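PDB 4EWF: beta-lactamase from Sphaerobacter thermophilus, which probably hydrolyses beta-lactams to substituted beta-amino acids, as expected of a class A beta-lactamase. Local coordinates for residues G29-I32 / E38-R41; V239-E244 / G257-A262. One frame throughout, in Å; residues are numbered along the deposited sequence.

Contact 1: G29-I32 / E38-R41; sequences GATI and ETFR
The carbonyl O of Ile32 takes the amide N of Phe40 at 2.9 Å. More weakly, Thr39 CA approaches Ile32 O at 3.4 Å through its hydrogen. The reverse bond, Ile32 N to Phe40 O, is also 2.9 Å long, with 161° at the hydrogen; both donors lie in the plane of the carbonyl they meet. With strand directions 175° apart, this makes Ile32 and Phe40 a hydrogen-bonded antiparallel pair, and Thr31 and Arg41 the non-hydrogen-bonded pair beside it. Ile32 CD1 meets Phe40 CD2 at 4.2 Å and Ala30 CB lies 4.3 Å from Phe40 CE2, while Val14 of helix 12-22 touches both Ile32 and Phe40. On the other face the side chains of Thr31 and Arg41 run alongside each other. Thr31 CG2 reaches Arg41 NH1 at 3.5 Å and Thr39 CG2 at 3.9 Å; Thr39 CG2 in turn sits over the centre of the guanidinium face. Asp165 OD1, from helix 164-175, is hydrogen-bonded to Thr31 OG1 and salt-bridged to Arg41 NH1. This edge hairpin of the sheet thus packs apolar groups toward helices 12-22 and 249-266, while its Thr31 face carries the hydroxyl and guanidinium that share a carboxylate, probably lowering that acid's pKa.

Contact 2: V239-E244 / G257-A262; sequences VAVFTE and GDITRA
Strand 239-244 and helix segment 257-262 keep their backbones well apart: the nearest CA atoms, those of Val239 and Thr260, are 7.3 Å from each other, and Val241 and Ile259 follow at 8.5 Å. Side chains bridge that gap. Val239 and Val241, two residues apart on the strand, both direct their CB at the helix, whereas the alternate residues Ala240 and Phe242 belong to the other face of the sheet. Val239 CG1 stands anti to its backbone N (chi1 176°), which carries this methyl to 3.8 Å from Thr260 OG1. That hydroxyl is hydrogen-bonded to Ile256 O, one turn back in the helix, so its approach to the valine methyl is plain packing. Farther along the strand, branch meets branch, with Val241 CG2 4.2 Å from Ile259 CG2. Ile259 also touches Val28 and Ile32 of strand 27-33 and Ala17 and Val18 of helix 12-22, while Thr260 and Val239 both touch Ile201. All four contacting residues are buried, yet the two segments together bury only 144 Å². This is how the N- and C-terminal helices pack side by side on one face of the antiparallel sheet in the alpha/beta/alpha sandwich of class A beta-lactamases.

From the N terminus, helix 12-22 leads into strand 27-33, and contact 1 closes first, a short hairpin turn returning the chain as strand 39-42 at the edge of the five-stranded sheet. Most of the chain then intervenes before strand 235-244 comes back to lie on the other side of strand 27-33. Contact 2 closes a second short loop, 12 residues between its segments, through helix 249-266. The two loops are in series and neither encloses the other. They join laterally: Gly29 O to Phe242 N is a probable sheet hydrogen bond of 2.8 Å. Thr31 N to Ala240 O is another, at 3.0 Å. Both ends of the chain thus share one sheet and the helices covering one face.

Contact 1: G29-I32 / E38-R41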
loop_
_atom_site.group_PDB
_atom_site.type_symbol
_atom_site.label_atom_id
_atom_site.label_comp_id
_atom_site.label_asym_id
_atom_site.label_seq_id
_atom_site.Cartn_x
_atom_site.Cartn_y
_atom_site.Cartn_z
ATOM N N GLY A 29 -13.116 4.718 -0.970
ATOM C CA GLY A 29 -12.595 4.986 -2.303
ATOM C C GLY A 29 -11.987 3.677 -2.767
ATOM O O GLY A 29 -11.255 3.029 -2.011
ATOM N N ALA A 30 -12.298 3.267 -3.993
ATOM C CA ALA A 30 -11.822 1.984 -4.505
ATOM C C ALA A 30 -11.591 2.060 -5.997
ATOM O O ALA A 30 -12.444 2.537 -6.753
ATOM C CB ALA A 30 -12.827 0.880 -4.199
ATOM N N THR A 31 -10.431 1.573 -6.414
ATOM C CA THR A 31 -10.125 1.385 -7.817
ATOM C C THR A 31 -9.589 -0.033 -7.943
ATOM O O THR A 31 -8.602 -0.387 -7.314
ATOM C CB THR A 31 -9.082 2.422 -8.310
ATOM O OG1 THR A 31 -9.650 3.733 -8.223
ATOM C CG2 THR A 31 -8.690 2.154 -9.757
ATOM N N ILE A 32 -10.257 -0.849 -8.744
ATOM C CA ILE A 32 -9.944 -2.259 -8.816
ATOM C C ILE A 32 -9.811 -2.615 -10.273
ATOM O O ILE A 32 -10.725 -2.375 -11.058
ATOM C CB ILE A 32 -11.056 -3.101 -8.158
ATOM C CG1 ILE A 32 -11.122 -2.798 -6.654
ATOM C CG2 ILE A 32 -10.843 -4.606 -8.446
ATOM C CD1 ILE A 32 -12.410 -3.250 -5.976
ATOM N N GLU A 38 -10.257 -4.114 -17.383
ATOM C CA GLU A 38 -11.514 -3.478 -17.000
ATOM C C GLU A 38 -11.469 -2.997 -15.545
ATOM O O GLU A 38 -11.021 -3.713 -14.651
ATOM C CB GLU A 38 -12.730 -4.386 -17.219
ATOM C CG GLU A 38 -14.011 -3.632 -16.867
ATOM C CD GLU A 38 -15.282 -4.411 -17.124
ATOM O OE1 GLU A 38 -16.294 -4.082 -16.471
ATOM O OE2 GLU A 38 -15.275 -5.328 -17.977
ATOM N N THR A 39 -11.950 -1.785 -15.309
ATOM C CA THR A 39 -11.693 -1.135 -14.028
ATOM C C THR A 39 -12.958 -0.687 -13.305
ATOM O O THR A 39 -13.799 0.030 -13.860
ATOM C CB THR A 39 -10.720 0.054 -14.219
ATOM O OG1 THR A 39 -9.484 -0.451 -14.746
ATOM C CG2 THR A 39 -10.453 0.763 -12.888
ATOM N N PHE A 40 -13.108 -1.137 -12.068
ATOM C CA PHE A 40 -14.170 -0.628 -11.210
ATOM C C PHE A 40 -13.630 0.579 -10.428
ATOM O O PHE A 40 -12.535 0.520 -9.851
ATOM C CB PHE A 40 -14.609 -1.706 -10.227
ATOM C CG PHE A 40 -15.565 -1.215 -9.172
ATOM C CD1 PHE A 40 -16.940 -1.302 -9.370
ATOM C CD2 PHE A 40 -15.089 -0.681 -7.982
ATOM C CE1 PHE A 40 -17.824 -0.847 -8.394
ATOM C CE2 PHE A 40 -15.956 -0.233 -6.998
ATOM C CZ PHE A 40 -17.321 -0.310 -7.202
ATOM N N ARG A 41 -14.405 1.659 -10.404
ATOM C CA ARG A 41 -14.037 2.876 -9.693
ATOM C C ARG A 41 -15.216 3.367 -8.857
ATOM O O ARG A 41 -16.348 3.478 -9.346
ATOM C CB ARG A 41 -13.624 3.991 -10.674
ATOM C CG ARG A 41 -12.338 3.731 -11.441
ATOM C CD ARG A 41 -11.841 4.985 -12.197
ATOM N NE ARG A 41 -11.008 4.603 -13.338
ATOM C CZ ARG A 41 -9.685 4.475 -13.290
ATOM N NH1 ARG A 41 -9.033 4.719 -12.164
ATOM N NH2 ARG A 41 -9.009 4.115 -14.370
#

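Contact 2: V239-E244 / G257-A262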
loop_
_atom_site.group_PDB
_atom_site.type_symbol
_atom_site.label_atom_id
_atom_site.label_comp_id
_atom_site.label_asym_id
_atom_site.label_seq_id
_atom_site.Cartn_x
_atom_site.Cartn_y
_atom_site.Cartn_z
ATOM N N VAL A 239 -5.867 -3.973 -6.553
ATOM C CA VAL A 239 -6.823 -3.467 -5.578
ATOM C C VAL A 239 -6.276 -2.285 -4.770
ATOM O O VAL A 239 -5.298 -2.416 -4.047
ATOM C CB VAL A 239 -7.245 -4.585 -4.598
ATOM C CG1 VAL A 239 -8.188 -4.025 -3.511
ATOM C CG2 VAL A 239 -7.880 -5.738 -5.371
ATOM N N ALA A 240 -6.915 -1.133 -4.899
ATOM C CA ALA A 240 -6.558 0.019 -4.074
ATOM C C ALA A 240 -7.822 0.526 -3.370
ATOM O O ALA A 240 -8.708 1.106 -3.996
ATOM C CB ALA A 240 -5.918 1.120 -4.938
ATOM N N VAL A 241 -7.930 0.255 -2.077
ATOM C CA VAL A 241 -9.109 0.666 -1.326
ATOM C C VAL A 241 -8.704 1.540 -0.157
ATOM O O VAL A 241 -7.828 1.176 0.621
ATOM C CB VAL A 241 -9.885 -0.556 -0.807
ATOM C CG1 VAL A 241 -11.085 -0.126 0.037
ATOM C CG2 VAL A 241 -10.335 -1.406 -1.991
ATOM N N PHE A 242 -9.326 2.713 -0.072
ATOM C CA PHE A 242 -9.134 3.635 1.036
ATOM C C PHE A 242 -10.443 3.782 1.779
ATOM O O PHE A 242 -11.500 3.872 1.154
ATOM C CB PHE A 242 -8.640 4.995 0.511
ATOM C CG PHE A 242 -7.238 4.931 -0.039
ATOM C CD1 PHE A 242 -6.170 5.425 0.694
ATOM C CD2 PHE A 242 -6.985 4.309 -1.255
ATOM C CE1 PHE A 242 -4.863 5.348 0.202
ATOM C CE2 PHE A 242 -5.676 4.221 -1.758
ATOM C CZ PHE A 242 -4.613 4.740 -1.016
ATOM N N THR A 243 -10.393 3.788 3.111
ATOM C CA THR A 243 -11.627 4.018 3.856
ATOM C C THR A 243 -11.403 5.047 4.953
ATOM O O THR A 243 -10.330 5.131 5.548
ATOM C CB THR A 243 -12.256 2.735 4.480
ATOM O OG1 THR A 243 -11.616 2.425 5.729
ATOM C CG2 THR A 243 -12.184 1.533 3.532
ATOM N N GLU A 244 -12.448 5.810 5.233
ATOM C CA GLU A 244 -12.343 6.944 6.120
ATOM C C GLU A 244 -13.610 7.037 6.957
ATOM O O GLU A 244 -14.733 6.958 6.432
ATOM C CB GLU A 244 -12.150 8.174 5.226
ATOM C CG GLU A 244 -12.344 9.511 5.807
ATOM C CD GLU A 244 -12.170 10.581 4.731
ATOM O OE1 GLU A 244 -11.107 10.588 4.078
ATOM O OE2 GLU A 244 -13.101 11.384 4.521
ATOM N N GLY A 257 -11.816 -6.389 3.132
ATOM C CA GLY A 257 -11.888 -7.819 2.847
ATOM C C GLY A 257 -13.105 -8.185 1.998
ATOM O O GLY A 257 -12.994 -8.955 1.033
ATOM N N ASP A 258 -14.266 -7.627 2.344
ATOM C CA ASP A 258 -15.522 -7.919 1.617
ATOM C C ASP A 258 -15.517 -7.367 0.189
ATOM O O ASP A 258 -15.998 -7.996 -0.758
ATOM C CB ASP A 258 -16.730 -7.342 2.369
ATOM C CG ASP A 258 -17.075 -8.132 3.632
ATOM O OD1 ASP A 258 -16.624 -9.289 3.762
ATOM O OD2 ASP A 258 -17.807 -7.595 4.493
ATOM N N ILE A 259 -15.015 -6.154 0.043
ATOM C CA ILE A 259 -14.919 -5.552 -1.285
ATOM C C ILE A 259 -13.980 -6.385 -2.180
ATOM O O ILE A 259 -14.295 -6.676 -3.344
ATOM C CB ILE A 259 -14.418 -4.103 -1.156
ATOM C CG1 ILE A 259 -15.534 -3.222 -0.579
ATOM C CG2 ILE A 259 -13.935 -3.571 -2.506
ATOM C CD1 ILE A 259 -15.023 -1.842 -0.069
ATOM N N THR A 260 -12.828 -6.770 -1.622
ATOM C CA THR A 260 -11.841 -7.588 -2.327
ATOM C C THR A 260 -12.409 -8.969 -2.712
ATOM O O THR A 260 -12.281 -9.442 -3.849
ATOM C CB THR A 260 -10.540 -7.744 -1.458
ATOM O OG1 THR A 260 -9.958 -6.460 -1.222
ATOM C CG2 THR A 260 -9.518 -8.644 -2.144
ATOM N N ARG A 261 -13.084 -9.605 -1.771
ATOM C CA ARG A 261 -13.691 -10.888 -2.064
ATOM C C ARG A 261 -14.696 -10.793 -3.218
ATOM O O ARG A 261 -14.709 -11.644 -4.117
ATOM C CB ARG A 261 -14.379 -11.443 -0.824
ATOM C CG ARG A 261 -14.913 -12.834 -1.039
ATOM C CD ARG A 261 -16.328 -12.957 -0.538
ATOM N NE ARG A 261 -16.390 -13.555 0.783
ATOM C CZ ARG A 261 -16.962 -12.982 1.837
ATOM N NH1 ARG A 261 -16.984 -13.609 3.010
ATOM N NH2 ARG A 261 -17.521 -11.785 1.718
ATOM N N ALA A 262 -15.553 -9.774 -3.165
ATOM C CA ALA A 262 -16.567 -9.589 -4.183
ATOM C C ALA A 262 -15.892 -9.337 -5.529
ATOM O O ALA A 262 -16.392 -9.750 -6.556
ATOM C CB ALA A 262 -17.481 -8.413 -3.818
#